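Local coordinates for protein putative phosphatase (Bacteroides thetaiotaomicron, PDB 3KYA) that is of unconfirmed function, possibly a phosphatase, and binds zinc ions through both an IPT/TIG domain and a six-bladed beta-propeller, at residues 29-34 with 434-439; 227-230 with 236-239; 332-337 with 393-398. One frame throughout, in Å; residues are numbered along the deposited sequence. Where two conformers were deposited one is given.

Contact 1. Residues 29-34 with 434-439; sequences GAYQKL and DGDLRE. With EDO (1,2-ethanediol), chain C.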
loop_
_atom_site.group_PDB
_atom_site.type_symbol
_atom_site.label_atom_id
_atom_site.label_comp_id
_atom_site.label_asym_id
_atom_site.label_seq_id
_atom_site.Cartn_x
_atom_site.Cartn_y
_atom_site.Cartn_z
ATOM N N GLY A 29 1.709 0.086 -18.331
ATOM C CA GLY A 29 0.537 0.959 -18.466
ATOM C C GLY A 29 0.908 2.416 -18.695
ATOM O O GLY A 29 2.086 2.766 -18.757
ATOM N N ALA A 30 -0.105 3.259 -18.848
ATOM C CA ALA A 30 0.103 4.694 -19.031
ATOM C C ALA A 30 0.971 5.251 -17.911
ATOM O O ALA A 30 0.873 4.811 -16.780
ATOM C CB ALA A 30 -1.236 5.415 -19.069
ATOM N N TYR A 31 1.812 6.230 -18.247
ATOM C CA TYR A 31 2.751 6.883 -17.326
ATOM C C TYR A 31 4.009 6.053 -17.011
ATOM O O TYR A 31 4.881 6.528 -16.295
ATOM C CB TYR A 31 2.070 7.370 -16.021
ATOM C CG TYR A 31 0.996 8.419 -16.271
ATOM C CD1 TYR A 31 -0.318 8.048 -16.566
ATOM C CD2 TYR A 31 1.305 9.783 -16.230
ATOM C CE1 TYR A 31 -1.304 9.008 -16.800
ATOM C CE2 TYR A 31 0.328 10.755 -16.462
ATOM C CZ TYR A 31 -0.980 10.361 -16.755
ATOM O OH TYR A 31 -1.954 11.313 -17.002
ATOM N N GLN A 32 4.098 4.818 -17.522
ATOM C CA GLN A 32 5.306 4.008 -17.365
ATOM C C GLN A 32 6.451 4.666 -18.119
ATOM O O GLN A 32 6.260 5.144 -19.239
ATOM C CB GLN A 32 5.086 2.606 -17.953
ATOM C CG GLN A 32 6.345 1.723 -18.105
ATOM C CD GLN A 32 6.908 1.198 -16.786
ATOM O OE1 GLN A 32 8.130 1.289 -16.521
ATOM N NE2 GLN A 32 6.033 0.633 -15.962
ATOM N N LYS A 33 7.632 4.681 -17.511
ATOM C CA LYS A 33 8.828 5.168 -18.175
ATOM C C LYS A 33 9.325 4.032 -19.081
ATOM O O LYS A 33 9.514 2.898 -18.617
ATOM C CB LYS A 33 9.867 5.558 -17.143
ATOM C CG LYS A 33 11.024 6.350 -17.650
ATOM C CD LYS A 33 11.815 6.958 -16.477
ATOM C CE LYS A 33 11.015 8.052 -15.731
ATOM N NZ LYS A 33 11.787 8.787 -14.670
ATOM N N LEU A 34 9.530 4.337 -20.358
ATOM C CA LEU A 34 9.975 3.364 -21.356
ATOM C C LEU A 34 11.330 3.750 -21.945
ATOM O O LEU A 34 11.551 4.904 -22.342
ATOM C CB LEU A 34 8.935 3.259 -22.483
ATOM C CG LEU A 34 9.229 2.337 -23.661
ATOM C CD1 LEU A 34 9.174 0.864 -23.213
ATOM C CD2 LEU A 34 8.237 2.615 -24.793
ATOM N N ASP A 434 -12.636 13.539 -17.296
ATOM C CA ASP A 434 -12.664 12.096 -17.401
ATOM C C ASP A 434 -11.226 11.607 -17.586
ATOM O O ASP A 434 -10.328 12.410 -17.889
ATOM C CB ASP A 434 -13.563 11.671 -18.574
ATOM C CG ASP A 434 -15.059 11.785 -18.240
ATOM O OD1 ASP A 434 -15.423 11.671 -17.058
ATOM O OD2 ASP A 434 -15.869 11.971 -19.165
ATOM N N GLY A 435 -11.008 10.303 -17.416
ATOM C CA GLY A 435 -9.687 9.706 -17.635
ATOM C C GLY A 435 -9.012 9.070 -16.425
ATOM O O GLY A 435 -9.663 8.527 -15.522
ATOM N N ASP A 436 -7.683 9.156 -16.420
ATOM C CA ASP A 436 -6.853 8.508 -15.413
ATOM C C ASP A 436 -7.344 8.814 -14.004
ATOM O O ASP A 436 -7.534 9.977 -13.651
ATOM C CB ASP A 436 -5.379 8.902 -15.613
ATOM C CG ASP A 436 -4.449 8.140 -14.699
ATOM O OD1 ASP A 436 -4.445 8.421 -13.488
ATOM O OD2 ASP A 436 -3.687 7.292 -15.201
ATOM N N LEU A 437 -7.542 7.759 -13.217
ATOM C CA LEU A 437 -8.126 7.864 -11.864
ATOM C C LEU A 437 -7.532 8.933 -10.922
ATOM O O LEU A 437 -8.304 9.631 -10.245
ATOM C CB LEU A 437 -8.091 6.506 -11.140
ATOM C CG LEU A 437 -8.804 5.295 -11.760
ATOM C CD1 LEU A 437 -8.946 4.179 -10.738
ATOM C CD2 LEU A 437 -10.192 5.636 -12.330
ATOM N N ARG A 438 -6.197 9.066 -10.877
ATOM C CA ARG A 438 -5.593 10.041 -9.950
ATOM C C ARG A 438 -4.734 11.120 -10.615
ATOM O O ARG A 438 -4.375 12.100 -9.964
ATOM C CB ARG A 438 -4.813 9.303 -8.852
ATOM C CG ARG A 438 -5.682 8.362 -8.003
ATOM C CD ARG A 438 -6.570 9.075 -6.975
ATOM N NE ARG A 438 -5.780 9.542 -5.834
ATOM C CZ ARG A 438 -5.506 10.811 -5.566
ATOM N NH1 ARG A 438 -5.990 11.785 -6.320
ATOM N NH2 ARG A 438 -4.762 11.102 -4.517
ATOM N N GLU A 439 -4.419 10.977 -11.901
ATOM C CA GLU A 439 -3.653 12.009 -12.605
ATOM C C GLU A 439 -4.498 13.038 -13.333
ATOM O O GLU A 439 -4.043 14.159 -13.537
ATOM C CB GLU A 439 -2.685 11.383 -13.632
ATOM C CG GLU A 439 -1.534 10.661 -13.008
ATOM C CD GLU A 439 -0.765 11.537 -12.012
ATOM O OE1 GLU A 439 -0.442 12.696 -12.315
ATOM O OE2 GLU A 439 -0.515 11.052 -10.907
HETATM C C1 EDO C . -5.507 4.952 -18.880
HETATM O O1 EDO C . -5.735 5.655 -20.107
HETATM C C2 EDO C . -5.345 5.929 -17.728
HETATM O O2 EDO C . -4.107 6.633 -17.861
#
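Asp436, which reaches the Tyr31 ring with OD2, has its other oxygen, OD1, gripped by two backbone amides of its own loop. Glu439 N donates to Asp436 OD1 over 3.0 Å, with an N-H...O angle of 156°. Arg438 N reaches the same Asp436 OD1 at 3.2 Å. The two donors come from opposite faces of the carboxylate plane, on its anti side, and so limit the rotation of the group. Asp436 CG stands anti to the backbone N (chi1 -173°), which sends OD2 toward the other domain. There it accepts a 2.8 Å hydrogen bond from O2 of an ethanediol, probably from the crystallisation liquor, and Tyr31 CE1 approaches Asp436 OD2 obliquely at 3.3 Å. The same ethanediol O2 lies near the plane of the tyrosine ring, at its edge.

Glu439 covers one face of that ring. Its CG sits 4.0 Å from the Tyr31 centroid, 20° off the normal and displaced toward the rim, a CH-pi contact. Glu439 CB meets the phenol end, 3.4 Å from Tyr31 OH. With an alanine at Asp436, the two loop amides would probably lose their shared acceptor, and the turn carrying Glu439 would be freer to shift against the ring.

Tyr31 occupies the third position of a type II turn from Gly29 to Gln32, closed by Gln32 N bonding to Gly29 O. Ala30 O of this turn also bonds to Lys104. The contact is small and lies at the surface. It joins a beta turn of the IPT/TIG domain to a propeller loop shaped by an Asx turn.

Contact 2. Residues 227-230 with 236-239; sequences KRNA and DRSD. With EDO (1,2-ethanediol), chain N; EDO (1,2-ethanediol), chain M.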
loop_
_atom_site.group_PDB
_atom_site.type_symbol
_atom_site.label_atom_id
_atom_site.label_comp_id
_atom_site.label_asym_id
_atom_site.label_seq_id
_atom_site.Cartn_x
_atom_site.Cartn_y
_atom_site.Cartn_z
ATOM N N LYS A 227 -44.564 -2.729 -4.217
ATOM C CA LYS A 227 -44.635 -4.052 -4.828
ATOM C C LYS A 227 -44.482 -4.025 -6.348
ATOM O O LYS A 227 -45.132 -3.238 -7.052
ATOM C CB LYS A 227 -45.964 -4.712 -4.469
ATOM C CG LYS A 227 -46.064 -6.184 -4.847
ATOM C CD LYS A 227 -47.398 -6.762 -4.406
ATOM C CE LYS A 227 -47.439 -8.254 -4.605
ATOM N NZ LYS A 227 -48.782 -8.768 -4.254
ATOM N N ARG A 228 -43.629 -4.913 -6.840
ATOM C CA ARG A 228 -43.383 -5.060 -8.258
ATOM C C ARG A 228 -44.689 -5.431 -8.974
ATOM O O ARG A 228 -45.478 -6.256 -8.484
ATOM C CB ARG A 228 -42.301 -6.131 -8.476
ATOM C CG ARG A 228 -41.715 -6.206 -9.894
ATOM C CD ARG A 228 -40.679 -7.337 -10.013
ATOM N NE ARG A 228 -39.445 -7.140 -9.228
ATOM C CZ ARG A 228 -38.329 -6.553 -9.674
ATOM N NH1 ARG A 228 -38.257 -6.034 -10.902
ATOM N NH2 ARG A 228 -37.280 -6.453 -8.872
ATOM N N ASN A 229 -44.918 -4.801 -10.124
ATOM C CA ASN A 229 -46.093 -5.076 -10.942
ATOM C C ASN A 229 -45.980 -6.449 -11.604
ATOM O O ASN A 229 -44.886 -7.031 -11.675
ATOM C CB ASN A 229 -46.265 -4.010 -12.031
ATOM C CG ASN A 229 -46.579 -2.629 -11.469
ATOM O OD1 ASN A 229 -47.395 -2.482 -10.548
ATOM N ND2 ASN A 229 -45.946 -1.607 -12.031
ATOM N N ALA A 230 -47.115 -6.952 -12.092
ATOM C CA ALA A 230 -47.160 -8.238 -12.781
ATOM C C ALA A 230 -46.219 -8.275 -13.986
ATOM O O ALA A 230 -45.695 -9.338 -14.309
ATOM C CB ALA A 230 -48.622 -8.595 -13.211
ATOM N N ASP A 236 -46.151 3.860 -11.137
ATOM C CA ASP A 236 -47.307 4.418 -10.428
ATOM C C ASP A 236 -48.501 3.444 -10.324
ATOM O O ASP A 236 -49.474 3.736 -9.637
ATOM C CB ASP A 236 -47.694 5.790 -11.014
ATOM C CG ASP A 236 -46.640 6.873 -10.725
ATOM O OD1 ASP A 236 -45.932 6.799 -9.698
ATOM O OD2 ASP A 236 -46.516 7.816 -11.528
ATOM N N ARG A 237 -48.412 2.281 -10.960
ATOM C CA ARG A 237 -49.450 1.261 -10.808
ATOM C C ARG A 237 -49.145 0.379 -9.603
ATOM O O ARG A 237 -50.006 -0.363 -9.146
ATOM C CB ARG A 237 -49.526 0.366 -12.036
ATOM C CG ARG A 237 -49.962 1.061 -13.315
ATOM C CD ARG A 237 -49.781 0.126 -14.485
ATOM N NE ARG A 237 -48.369 -0.164 -14.696
ATOM C CZ ARG A 237 -47.896 -1.100 -15.514
ATOM N NH1 ARG A 237 -48.716 -1.860 -16.212
ATOM N NH2 ARG A 237 -46.584 -1.277 -15.628
ATOM N N SER A 238 -47.906 0.447 -9.117
ATOM C CA SER A 238 -47.450 -0.388 -8.008
ATOM C C SER A 238 -48.112 -0.067 -6.679
ATOM O O SER A 238 -48.268 1.102 -6.322
ATOM C CB SER A 238 -45.929 -0.263 -7.822
ATOM O OG SER A 238 -45.235 -0.795 -8.938
ATOM N N ASP A 239 -48.495 -1.120 -5.961
ATOM C CA ASP A 239 -49.048 -0.989 -4.630
ATOM C C ASP A 239 -47.945 -0.439 -3.711
ATOM O O ASP A 239 -46.810 -0.899 -3.773
ATOM C CB ASP A 239 -49.507 -2.345 -4.104
ATOM C CG ASP A 239 -50.132 -2.252 -2.704
ATOM O OD1 ASP A 239 -51.253 -1.711 -2.588
ATOM O OD2 ASP A 239 -49.502 -2.728 -1.724
HETATM C C1 EDO N . -44.728 -11.766 -9.680
HETATM O O1 EDO N . -44.025 -11.810 -10.923
HETATM C C2 EDO N . -44.768 -10.343 -9.157
HETATM O O2 EDO N . -43.833 -9.511 -9.868
HETATM C C1 EDO M . -45.149 4.476 -6.633
HETATM O O1 EDO M . -44.906 5.689 -7.371
HETATM C C2 EDO M . -46.643 4.181 -6.488
HETATM O O2 EDO M . -47.304 5.357 -5.989
HETATM O O HOH W 1 -48.042 -3.732 -7.302
#
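Lys227 and Asp239 pair through their backbones: Lys227 N donates to Asp239 O at 2.9 Å, nearly straight at 168°. A water bridges the same two residues, donating to Lys227 O and accepting from Asp239 N. The Lys227 side chain is extended throughout and leads away from Asp239, to lie against Glu205, a residue seen to bind zinc.

Further into the loop, Ser238 OG stands anti to its own carbonyl carbon (chi1 -66°). This brings the hydroxyl within 3.1 Å of Lys227 O and 3.2 Å of Asn229 OD1. Either could take the hydroxyl proton, and a bond to either would be weak. Ser238 OG also accepts from Asp235 N.

Asn229 has its CG beside the backbone N (chi1 -66°), which turns the amide across to the other segment. Its CG lies over one face of the Arg237 guanidinium. Asn229 ND2 is 3.7 Å from Arg237 NH2, and the two side chains cross at about a right angle. Their polar ends are held from within the loop: Asn229 ND2 bonds to Asp235 and Thr233, while Arg237 NH2 makes salt bridges to Asp235 and Asp231.

Together these residues close the long loop of a beta hairpin, the link between strands 220-227 and 240-246 of one propeller blade.

Contact 3. Residues 332-337 with 393-398; sequences HYFMRS and FYFVDR
Phe334, Phe393 and Phe395 form an aromatic cluster between two neighbouring blades of the beta-propeller. Phe334 comes from strand 333-340 of one four-stranded blade. The other two come from strand 391-397 of the next. Phe393 and Phe395 are two residues apart, so both project from the same face of their strand, toward Phe334. The backbones stay well separated, with Phe334 CA and Phe395 CA 10.6 Å apart. The side chains do all the touching.

Phe334 CB leaves its strand heading toward the second one. From CB the ring is set anti to the carbonyl carbon (chi1 -75°), which carries its far end in between the two other phenylalanines. The atoms of that end share out the contacts. CE2 goes to one neighbour: Phe334 CE2 is 3.7 Å from Phe393 CE2 and slightly farther from Phe393 CZ. The tip atom serves both: Phe334 CZ lies 3.8 Å from Phe393 CE2 and equally close to Phe395 CG. CE1 belongs to Phe395 and meets every atom of its ring.

The two ring pairs differ. Phe393 turns its edge to the face of Phe334 in an offset edge-to-face pair, centroids 5.4 Å apart and planes at 81°. Phe334 in turn presents its own edge to Phe395, with centroids 4.8 Å apart and planes at 61°. Phe334 is thus the face in one pair and the edge in the other.

Pro374, on the first strand of the second blade, touches both Phe334 and Phe395. Tyr325 of the first blade meets Phe393 edge-to-face, extending the aromatic packing.

The ring of Phe395 receives Phe334 CE1 over its centre, 3.6 Å above the plane.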
loop_
_atom_site.group_PDB
_atom_site.type_symbol
_atom_site.label_atom_id
_atom_site.label_comp_id
_atom_site.label_asym_id
_atom_site.label_seq_id
_atom_site.Cartn_x
_atom_site.Cartn_y
_atom_site.Cartn_z
ATOM N N HIS A 332 -18.503 12.980 9.857
ATOM C CA HIS A 332 -17.261 12.659 9.153
ATOM C C HIS A 332 -16.450 11.431 9.575
ATOM O O HIS A 332 -15.224 11.458 9.563
ATOM C CB HIS A 332 -16.393 13.941 9.156
ATOM C CG HIS A 332 -17.199 15.188 8.965
ATOM N ND1 HIS A 332 -17.884 15.458 7.796
ATOM C CD2 HIS A 332 -17.483 16.207 9.812
ATOM C CE1 HIS A 332 -18.549 16.593 7.932
ATOM N NE2 HIS A 332 -18.319 17.071 9.144
ATOM N N TYR A 333 -17.141 10.336 9.879
ATOM C CA TYR A 333 -16.478 9.067 10.188
ATOM C C TYR A 333 -17.396 7.856 9.962
ATOM O O TYR A 333 -18.603 8.009 9.763
ATOM C CB TYR A 333 -15.912 9.061 11.632
ATOM C CG TYR A 333 -16.950 9.008 12.755
ATOM C CD1 TYR A 333 -17.801 10.077 12.999
ATOM C CD2 TYR A 333 -17.041 7.905 13.599
ATOM C CE1 TYR A 333 -18.745 10.032 14.036
ATOM C CE2 TYR A 333 -17.978 7.852 14.630
ATOM C CZ TYR A 333 -18.820 8.922 14.848
ATOM O OH TYR A 333 -19.747 8.874 15.871
ATOM N N PHE A 334 -16.789 6.669 9.957
ATOM C CA PHE A 334 -17.482 5.390 9.902
ATOM C C PHE A 334 -17.242 4.603 11.192
ATOM O O PHE A 334 -16.118 4.608 11.750
ATOM C CB PHE A 334 -16.998 4.475 8.736
ATOM C CG PHE A 334 -17.479 4.872 7.372
ATOM C CD1 PHE A 334 -16.768 5.779 6.609
ATOM C CD2 PHE A 334 -18.609 4.268 6.812
ATOM C CE1 PHE A 334 -17.223 6.148 5.338
ATOM C CE2 PHE A 334 -19.059 4.638 5.558
ATOM C CZ PHE A 334 -18.352 5.568 4.821
HETATM N N MSE A 335 -18.296 3.937 11.651
HETATM C CA MSE A 335 -18.234 3.004 12.755
HETATM C C MSE A 335 -18.391 1.597 12.162
HETATM O O MSE A 335 -18.880 1.439 11.032
HETATM C CB MSE A 335 -19.330 3.283 13.786
HETATM C CG MSE A 335 -19.303 4.691 14.375
HETATM SE SE MSE A 335 -20.614 4.941 15.785
HETATM C CE MSE A 335 -19.711 3.936 17.174
ATOM N N ARG A 336 -17.951 0.589 12.908
ATOM C CA ARG A 336 -18.059 -0.797 12.504
ATOM C C ARG A 336 -18.858 -1.554 13.545
ATOM O O ARG A 336 -18.671 -1.354 14.746
ATOM C CB ARG A 336 -16.690 -1.432 12.340
ATOM C CG ARG A 336 -16.677 -2.870 11.803
ATOM C CD ARG A 336 -15.222 -3.347 11.690
ATOM N NE ARG A 336 -15.032 -4.668 11.080
ATOM C CZ ARG A 336 -15.323 -5.820 11.675
ATOM N NH1 ARG A 336 -15.868 -5.828 12.878
ATOM N NH2 ARG A 336 -15.098 -6.969 11.063
ATOM N N SER A 337 -19.731 -2.437 13.071
ATOM C CA SER A 337 -20.553 -3.265 13.935
ATOM C C SER A 337 -20.463 -4.747 13.535
ATOM O O SER A 337 -20.658 -5.084 12.360
ATOM C CB SER A 337 -21.998 -2.755 13.852
ATOM O OG SER A 337 -22.901 -3.557 14.576
ATOM N N PHE A 393 -13.760 -1.840 0.740
ATOM C CA PHE A 393 -14.920 -0.959 0.790
ATOM C C PHE A 393 -14.562 0.366 0.107
ATOM O O PHE A 393 -13.468 0.899 0.317
ATOM C CB PHE A 393 -15.293 -0.751 2.253
ATOM C CG PHE A 393 -16.486 0.139 2.482
ATOM C CD1 PHE A 393 -17.778 -0.341 2.299
ATOM C CD2 PHE A 393 -16.318 1.434 2.928
ATOM C CE1 PHE A 393 -18.899 0.478 2.542
ATOM C CE2 PHE A 393 -17.430 2.259 3.169
ATOM C CZ PHE A 393 -18.720 1.766 2.973
ATOM N N TYR A 394 -15.462 0.862 -0.734
ATOM C CA TYR A 394 -15.270 2.094 -1.490
ATOM C C TYR A 394 -16.441 3.010 -1.192
ATOM O O TYR A 394 -17.570 2.534 -1.130
ATOM C CB TYR A 394 -15.226 1.816 -2.991
ATOM C CG TYR A 394 -13.996 1.058 -3.423
ATOM C CD1 TYR A 394 -13.895 -0.314 -3.240
ATOM C CD2 TYR A 394 -12.935 1.719 -4.023
ATOM C CE1 TYR A 394 -12.760 -1.013 -3.654
ATOM C CE2 TYR A 394 -11.803 1.039 -4.425
ATOM C CZ TYR A 394 -11.712 -0.317 -4.234
ATOM O OH TYR A 394 -10.567 -0.970 -4.643
ATOM N N PHE A 395 -16.182 4.300 -0.984
ATOM C CA PHE A 395 -17.267 5.248 -0.696
ATOM C C PHE A 395 -16.994 6.610 -1.304
ATOM O O PHE A 395 -15.838 6.982 -1.539
ATOM C CB PHE A 395 -17.522 5.370 0.816
ATOM C CG PHE A 395 -16.471 6.156 1.572
ATOM C CD1 PHE A 395 -15.340 5.533 2.117
ATOM C CD2 PHE A 395 -16.625 7.522 1.759
ATOM C CE1 PHE A 395 -14.386 6.276 2.821
ATOM C CE2 PHE A 395 -15.686 8.259 2.463
ATOM C CZ PHE A 395 -14.558 7.625 2.995
ATOM N N VAL A 396 -18.066 7.340 -1.602
ATOM C CA VAL A 396 -17.933 8.686 -2.133
ATOM C C VAL A 396 -17.840 9.654 -0.936
ATOM O O VAL A 396 -18.708 9.658 -0.070
ATOM C CB VAL A 396 -19.053 9.055 -3.162
ATOM C CG1 VAL A 396 -18.750 8.371 -4.504
ATOM C CG2 VAL A 396 -20.503 8.744 -2.647
ATOM N N ASP A 397 -16.746 10.417 -0.908
ATOM C CA ASP A 397 -16.407 11.381 0.162
ATOM C C ASP A 397 -16.835 12.714 -0.420
ATOM O O ASP A 397 -16.081 13.363 -1.142
ATOM C CB ASP A 397 -14.918 11.290 0.430
ATOM C CG ASP A 397 -14.475 12.069 1.657
ATOM O OD1 ASP A 397 -15.348 12.523 2.438
ATOM O OD2 ASP A 397 -13.244 12.202 1.825
ATOM N N ARG A 398 -18.054 13.123 -0.088
ATOM C CA ARG A 398 -18.733 14.194 -0.847
ATOM C C ARG A 398 -17.990 15.503 -1.005
ATOM O O ARG A 398 -17.811 15.960 -2.134
ATOM C CB ARG A 398 -20.170 14.457 -0.328
ATOM C CG ARG A 398 -20.972 15.335 -1.285
ATOM C CD ARG A 398 -22.462 15.494 -0.920
ATOM N NE ARG A 398 -22.630 16.128 0.383
ATOM C CZ ARG A 398 -22.651 17.438 0.617
ATOM N NH1 ARG A 398 -22.503 18.330 -0.358
ATOM N NH2 ARG A 398 -22.818 17.865 1.865
#

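Overall arrangement
Contact 3 is core, with all three of its touching residues buried. Contacts 1 and 2 are at the surface. Each joins parts at a different level of the fold: contact 1 links the IPT/TIG domain to the propeller, contact 2 closes a loop within one blade, and contact 3 packs one blade on the next. No strand is shared between them. Contacts 2 and 3 follow one another along the chain, and both are nested within the loop closed by contact 1. Chemistry follows place. Contact 3 is made by rings alone, contact 2 by a backbone bond, a water and polar side chains, and contact 1 by a CH-pi touch beside a carboxylate and an ethanediol.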